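PDB 5TZP: apoptosis regulator Bcl-2 homolog from Fowlpox virus, which inhibits apoptosis of the host cell by sequestering and inactivating several proapoptotic Bcl-2 proteins, including BAK1 and BAX. Local coordinates for residues I18-N21 and M22-Y26; R131-F134 and I135-Y139; A99-S102 and K103-Q107. All coordinates share one frame; numbering follows the deposited sequence.

How the interactions relate
Interaction 1 comes first along the chain, on helix 14-32. Interaction 3 follows at the C-terminal end of helix 88-105, and interaction 2 closes the series at the end of helix 115-136. Interaction 1 touches both others. I18 packs on Y139 and A19 on F134; the centres of interactions 1 and 2 are about 15 Å apart. Y26 packs on A99; the centres of interactions 1 and 3 are about 17 Å apart. Interactions 2 and 3 lie on opposite sides of the chain's centre, about 16 Å apart at their nearest atoms. In this all-helical Bcl-2 fold, helix 14-32 thus packs against the last turns of helix 88-105 and of helix 115-136 with the residues just after it.

Interaction 1: residues I18-N21 and M22-Y26; sequences IALN and MIQNY. With SO4 (sulfate ion), chain O.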
# COMPACT_ATOMS: atom_id res chain seq x y z
N ILE A 18 4.70 -14.02 -1.49
CA ILE A 18 4.57 -13.29 -2.76
C ILE A 18 4.00 -11.89 -2.51
O ILE A 18 4.49 -10.87 -3.03
CB ILE A 18 3.71 -14.07 -3.73
CG1 ILE A 18 4.46 -15.32 -4.26
CG2 ILE A 18 3.28 -13.17 -4.87
CD1 ILE A 18 3.60 -16.33 -4.91
N ALA A 19 3.00 -11.80 -1.63
CA ALA A 19 2.46 -10.49 -1.26
C ALA A 19 3.46 -9.65 -0.47
O ALA A 19 3.75 -8.49 -0.79
CB ALA A 19 1.17 -10.65 -0.48
N LEU A 20 3.97 -10.23 0.63
CA LEU A 20 4.83 -9.49 1.54
C LEU A 20 6.08 -8.98 0.84
O LEU A 20 6.48 -7.86 1.04
CB LEU A 20 5.19 -10.37 2.73
CG LEU A 20 6.19 -9.72 3.72
CD1 LEU A 20 5.54 -8.52 4.37
CD2 LEU A 20 6.65 -10.70 4.75
N ASN A 21 6.74 -9.84 0.06
CA ASN A 21 8.03 -9.45 -0.52
C ASN A 21 7.90 -8.26 -1.47
O ASN A 21 8.76 -7.41 -1.52
CB ASN A 21 8.63 -10.66 -1.22
CG ASN A 21 10.01 -10.43 -1.71
OD1 ASN A 21 10.20 -10.31 -2.91
ND2 ASN A 21 10.99 -10.35 -0.81
N MET A 22 6.80 -8.19 -2.23
CA MET A 22 6.56 -7.04 -3.10
C MET A 22 6.33 -5.78 -2.31
O MET A 22 6.96 -4.75 -2.55
CB MET A 22 5.33 -7.37 -3.92
CG MET A 22 4.98 -6.28 -4.91
SD MET A 22 6.10 -6.16 -6.32
CE MET A 22 5.42 -7.34 -7.46
N ILE A 23 5.44 -5.84 -1.33
CA ILE A 23 5.10 -4.66 -0.54
C ILE A 23 6.31 -4.14 0.23
O ILE A 23 6.62 -2.94 0.22
CB ILE A 23 3.96 -5.02 0.42
CG1 ILE A 23 2.68 -5.34 -0.35
CG2 ILE A 23 3.74 -3.85 1.41
CD1 ILE A 23 1.62 -6.07 0.41
N GLN A 24 7.00 -5.03 0.93
CA GLN A 24 8.12 -4.61 1.78
C GLN A 24 9.27 -4.07 0.96
O GLN A 24 9.86 -3.03 1.29
CB GLN A 24 8.56 -5.75 2.68
CG GLN A 24 9.49 -5.27 3.80
CD GLN A 24 9.71 -6.23 4.90
OE1 GLN A 24 9.31 -7.38 4.82
NE2 GLN A 24 10.45 -5.84 5.90
N ASN A 25 9.59 -4.69 -0.20
CA ASN A 25 10.64 -4.12 -1.06
C ASN A 25 10.25 -2.73 -1.55
O ASN A 25 11.12 -1.86 -1.60
CB ASN A 25 10.99 -5.09 -2.18
CG ASN A 25 12.01 -6.06 -1.72
OD1 ASN A 25 13.13 -5.70 -1.48
ND2 ASN A 25 11.62 -7.32 -1.62
N TYR A 26 8.98 -2.48 -1.93
CA TYR A 26 8.59 -1.14 -2.36
C TYR A 26 8.80 -0.15 -1.21
O TYR A 26 9.36 0.94 -1.40
CB TYR A 26 7.16 -1.10 -2.91
CG TYR A 26 6.77 0.32 -3.21
CD1 TYR A 26 7.42 1.03 -4.18
CD2 TYR A 26 5.92 0.98 -2.39
CE1 TYR A 26 7.16 2.41 -4.39
CE2 TYR A 26 5.69 2.35 -2.59
CZ TYR A 26 6.32 3.00 -3.54
OH TYR A 26 6.13 4.37 -3.71
S SO4 O . 11.62 -7.11 9.23
O1 SO4 O . 11.78 -6.05 10.26
O2 SO4 O . 12.61 -8.21 9.47
O3 SO4 O . 11.86 -6.44 7.97
O4 SO4 O . 10.27 -7.69 9.26
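N21 and N25 meet one turn apart on helix 14-32. The main link runs from the N25 side chain to the N21 backbone. N25 ND2 donates to N21 O at 2.9 Å, with an N-H...O angle of 151°. The backbone N of N25 donates to the same oxygen at 3.1 Å. The two donors reach N21 O from opposite faces of its carbonyl plane, so this oxygen is gripped twice. The torsion chi1 of -85° swings the N25 amide back along the helix to this carbonyl. Its other end, OD1, accepts from R36. The N25 amide is thus held at both ends, which should fix its rotation.

L20 and Q24 lie side by side and point the same way. L20 CD1 comes 4.0 Å from Q24 OE1. The Q24 chain is extended beyond CG and carries its amide to D115 and a sulfate ion. NE2 donates to D115 and to O3 of the sulfate, 2.6 Å from that oxygen. The sulfate probably comes from the crystallisation liquor.

I23 lays CG1 and CD1 alongside the carbonyl of A19, each 3.4 Å from A19 O. Its backbone N also donates to that oxygen.

M22 and Y26 pack on helix 43-68, L20 and I23 on helix 115-136, and I23 and Y26 also on helix 88-105. This is i to i+4 packing along a helix of the all-helical Bcl-2 fold.

Interaction 2: residues R131-F134 and I135-Y139; sequences RSWF and IDQDY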
# COMPACT_ATOMS: atom_id res chain seq x y z
N ARG A 131 -7.64 -13.74 -0.09
CA ARG A 131 -6.60 -14.64 -0.63
C ARG A 131 -7.00 -15.26 -1.96
O ARG A 131 -6.21 -15.27 -2.91
CB ARG A 131 -6.21 -15.69 0.42
CG ARG A 131 -5.22 -16.73 -0.04
CD ARG A 131 -4.97 -17.86 1.00
NE ARG A 131 -4.46 -17.37 2.26
CZ ARG A 131 -3.17 -17.23 2.57
NH1 ARG A 131 -2.19 -17.55 1.71
NH2 ARG A 131 -2.87 -16.77 3.77
N SER A 132 -8.24 -15.74 -2.11
CA SER A 132 -8.66 -16.34 -3.37
C SER A 132 -8.71 -15.32 -4.49
O SER A 132 -8.30 -15.58 -5.63
CB SER A 132 -10.03 -16.98 -3.15
OG SER A 132 -9.79 -18.16 -2.45
N TRP A 133 -9.15 -14.08 -4.17
CA TRP A 133 -9.12 -12.99 -5.16
C TRP A 133 -7.71 -12.74 -5.65
O TRP A 133 -7.47 -12.64 -6.86
CB TRP A 133 -9.75 -11.70 -4.56
CG TRP A 133 -9.78 -10.54 -5.46
CD1 TRP A 133 -10.78 -10.17 -6.24
CD2 TRP A 133 -8.74 -9.56 -5.65
NE1 TRP A 133 -10.48 -9.01 -6.93
CE2 TRP A 133 -9.21 -8.61 -6.58
CE3 TRP A 133 -7.49 -9.37 -5.07
CZ2 TRP A 133 -8.43 -7.53 -7.01
CZ3 TRP A 133 -6.73 -8.27 -5.47
CH2 TRP A 133 -7.19 -7.37 -6.41
N PHE A 134 -6.75 -12.66 -4.74
CA PHE A 134 -5.36 -12.38 -5.09
C PHE A 134 -4.76 -13.46 -5.95
O PHE A 134 -4.14 -13.16 -6.99
CB PHE A 134 -4.58 -12.13 -3.81
CG PHE A 134 -3.14 -11.75 -4.00
CD1 PHE A 134 -2.78 -10.57 -4.64
CD2 PHE A 134 -2.14 -12.56 -3.55
CE1 PHE A 134 -1.39 -10.19 -4.68
CE2 PHE A 134 -0.79 -12.20 -3.66
CZ PHE A 134 -0.44 -11.03 -4.23
N ILE A 135 -4.98 -14.72 -5.59
CA ILE A 135 -4.48 -15.81 -6.42
C ILE A 135 -5.12 -15.76 -7.79
O ILE A 135 -4.46 -15.96 -8.84
CB ILE A 135 -4.76 -17.16 -5.70
CG1 ILE A 135 -3.94 -17.23 -4.41
CG2 ILE A 135 -4.49 -18.33 -6.65
CD1 ILE A 135 -4.41 -18.35 -3.48
N ASP A 136 -6.40 -15.46 -7.85
CA ASP A 136 -7.12 -15.44 -9.12
C ASP A 136 -6.71 -14.29 -10.04
O ASP A 136 -6.88 -14.36 -11.26
CB ASP A 136 -8.62 -15.45 -8.83
CG ASP A 136 -9.41 -15.49 -10.07
OD1 ASP A 136 -9.37 -16.57 -10.71
OD2 ASP A 136 -9.94 -14.41 -10.40
N GLN A 137 -6.17 -13.22 -9.47
CA GLN A 137 -5.54 -12.13 -10.16
C GLN A 137 -4.19 -12.52 -10.73
O GLN A 137 -3.50 -11.70 -11.33
CB GLN A 137 -5.36 -10.93 -9.25
CG GLN A 137 -6.69 -10.17 -8.93
CD GLN A 137 -7.31 -9.60 -10.17
OE1 GLN A 137 -6.68 -8.80 -10.84
NE2 GLN A 137 -8.54 -9.97 -10.45
N ASP A 138 -3.78 -13.78 -10.55
CA ASP A 138 -2.38 -14.21 -10.79
C ASP A 138 -1.41 -13.34 -9.99
O ASP A 138 -0.43 -12.80 -10.49
CB ASP A 138 -2.02 -14.26 -12.30
CG ASP A 138 -0.66 -14.84 -12.58
OD1 ASP A 138 -0.12 -15.66 -11.75
OD2 ASP A 138 -0.11 -14.40 -13.63
N TYR A 139 -1.74 -13.20 -8.70
CA TYR A 139 -0.94 -12.46 -7.74
C TYR A 139 -0.83 -11.03 -8.23
O TYR A 139 -1.84 -10.37 -8.52
CB TYR A 139 0.40 -13.20 -7.50
CG TYR A 139 0.23 -14.65 -7.21
CD1 TYR A 139 -0.11 -15.09 -5.94
CD2 TYR A 139 0.23 -15.55 -8.21
CE1 TYR A 139 -0.27 -16.45 -5.68
CE2 TYR A 139 0.04 -16.90 -7.96
CZ TYR A 139 -0.23 -17.31 -6.69
OH TYR A 139 -0.38 -18.69 -6.52
O HOH W 1 -9.67 -12.04 -8.76
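Y139 N donates to F134 O at 2.9 Å, and D138 N donates to I135 O. With the positive phi of D138, these two bonds form a Schellman motif that ends helix 115-136. Before it, I135 N to R131 O, D136 N to S132 O and Q137 N to W133 O continue the helical pattern.

A water lies over the rim of the W133 ring. It donates to W133 O and to D136 OD2, and accepts from Q137 NE2 at 2.9 Å. It therefore ties two side chains to one backbone carbonyl. The other end of the Q137 amide, OE1, accepts from W88. R131 forms a salt bridge with D13 through NH1.

Q137 folds over W133. Its CG sits 3.6 Å from the centroid of the six-membered ring, almost on the ring normal, in a CH-pi contact. The chain bends at chi2 (-62°), and the amide lies nearly parallel to the indole, with 16° between the planes.

F134 receives Y139 over one face. Y139 CA lies 3.9 Å from the F134 centroid, again as a CH-pi contact. The Y139 ring turns its edge toward that ring in an offset edge-to-face pair, with planes at 88°. The closest ring atoms are Y139 CD1 and F134 CE2, 3.7 Å apart. I135 CD1 rests 3.9 Å from R131 CG.

The chemistry implies a helix end held in two ways: backbone bonds close the turn, and two aromatic faces hold the chain that leaves it.

Interaction 3: residues A99-S102 and K103-Q107; sequences AYYS and KKVKQ. With EDO (1,2-ethanediol), chain C.
Y100 and Y101 each meet the side chain four positions on, K104 and V105.

The polar links come first. A water bridges Y100 OH and K104 NZ. It donates to Y100 OH at 2.7 Å and accepts from K104 NZ at 2.9 Å. A second water spans the same two atoms weakly. Y100 OH is also hydrogen-bonded to D65, so D65 and the waters both hold the hydroxyl. Y101 OH is hydrogen-bonded to O1 of a 1,2-ethanediol at 2.7 Å. That molecule, probably from the crystallisation liquor, is also hydrogen-bonded to I72 O and F74 N.

Packing follows. K104 bends at chi2 (-60°), which brings its CE against the phenol end of Y100, 3.3 Å from Y100 OH. V105 lies over one face of the Y101 ring. Its CG1 is 4.1 Å from the ring centroid, 28° off the normal, as a CH-pi contact. CG1 comes closest at Y101 CE1, 3.6 Å away.

K103 N and K104 N donate four residues back, as in an alpha-helix. V105 N donates to Y101 O at 3.0 Å and, weakly, to S102 O.

A99 ends the BH1 motif, so the contact lies at and just after it. This last part of helix 88-105 lies among three other helices. S102 packs on I27 of helix 14-32, Y100 on I57 of helix 43-68, and Y101 on I118 of helix 115-136.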
# COMPACT_ATOMS: atom_id res chain seq x y z
N ALA A 99 3.62 3.65 2.61
CA ALA A 99 5.00 4.04 2.31
C ALA A 99 5.26 5.48 2.75
O ALA A 99 6.26 5.78 3.42
CB ALA A 99 5.32 3.85 0.84
N TYR A 100 4.37 6.39 2.36
CA TYR A 100 4.50 7.79 2.71
C TYR A 100 4.57 7.95 4.23
O TYR A 100 5.43 8.68 4.78
CB TYR A 100 3.30 8.53 2.11
CG TYR A 100 3.34 10.02 2.22
CD1 TYR A 100 4.10 10.80 1.34
CD2 TYR A 100 2.75 10.70 3.28
CE1 TYR A 100 4.21 12.13 1.46
CE2 TYR A 100 2.85 12.08 3.42
CZ TYR A 100 3.58 12.78 2.49
OH TYR A 100 3.71 14.15 2.63
N TYR A 101 3.66 7.27 4.94
CA TYR A 101 3.58 7.26 6.39
C TYR A 101 4.88 6.75 6.99
O TYR A 101 5.42 7.37 7.94
CB TYR A 101 2.35 6.41 6.79
CG TYR A 101 2.24 6.08 8.25
CD1 TYR A 101 1.80 7.00 9.16
CD2 TYR A 101 2.63 4.87 8.74
CE1 TYR A 101 1.70 6.70 10.50
CE2 TYR A 101 2.54 4.56 10.08
CZ TYR A 101 2.06 5.50 10.93
OH TYR A 101 1.98 5.20 12.29
N SER A 102 5.35 5.61 6.51
CA SER A 102 6.58 4.99 7.06
C SER A 102 7.74 5.97 7.08
O SER A 102 8.48 6.08 8.08
CB SER A 102 6.94 3.79 6.19
OG SER A 102 8.18 3.13 6.48
N LYS A 103 7.91 6.74 6.00
CA LYS A 103 9.01 7.68 5.95
C LYS A 103 8.78 8.83 6.93
O LYS A 103 9.71 9.33 7.54
CB LYS A 103 9.19 8.16 4.51
CG LYS A 103 10.40 9.04 4.33
CD LYS A 103 10.59 9.38 2.86
CE LYS A 103 11.80 10.34 2.66
NZ LYS A 103 13.13 9.74 3.00
N LYS A 104 7.54 9.26 7.11
CA LYS A 104 7.25 10.33 8.03
C LYS A 104 7.48 9.95 9.48
O LYS A 104 7.79 10.83 10.30
CB LYS A 104 5.80 10.82 7.90
CG LYS A 104 5.46 11.52 6.57
CD LYS A 104 6.28 12.76 6.33
CE LYS A 104 5.84 13.40 5.06
NZ LYS A 104 6.77 14.56 4.70
N VAL A 105 7.28 8.69 9.85
CA VAL A 105 7.38 8.23 11.23
C VAL A 105 8.75 7.59 11.53
O VAL A 105 8.94 7.10 12.66
CB VAL A 105 6.19 7.32 11.66
CG1 VAL A 105 4.88 8.08 11.57
CG2 VAL A 105 6.24 5.98 10.92
N LYS A 106 9.68 7.59 10.60
CA LYS A 106 11.01 7.07 10.86
C LYS A 106 11.60 7.70 12.12
O LYS A 106 11.54 8.92 12.32
CB LYS A 106 11.90 7.36 9.66
CG LYS A 106 13.34 6.73 9.80
CD LYS A 106 14.26 7.28 8.75
CE LYS A 106 15.17 8.33 9.36
NZ LYS A 106 16.17 7.63 10.42
N GLN A 107 12.19 6.85 12.98
CA GLN A 107 12.85 7.34 14.16
C GLN A 107 14.04 8.21 13.79
O GLN A 107 14.72 7.98 12.81
CB GLN A 107 13.36 6.18 15.00
CG GLN A 107 12.24 5.34 15.63
CD GLN A 107 12.83 4.46 16.70
OE1 GLN A 107 13.81 3.76 16.47
NE2 GLN A 107 12.32 4.60 18.02
C1 EDO C . 0.43 2.67 14.47
O1 EDO C . 0.12 3.62 13.47
C2 EDO C . 0.66 3.25 15.81
O2 EDO C . -0.71 3.62 16.20
O HOH W 2 4.95 17.17 3.54
O HOH W 3 6.01 15.39 1.98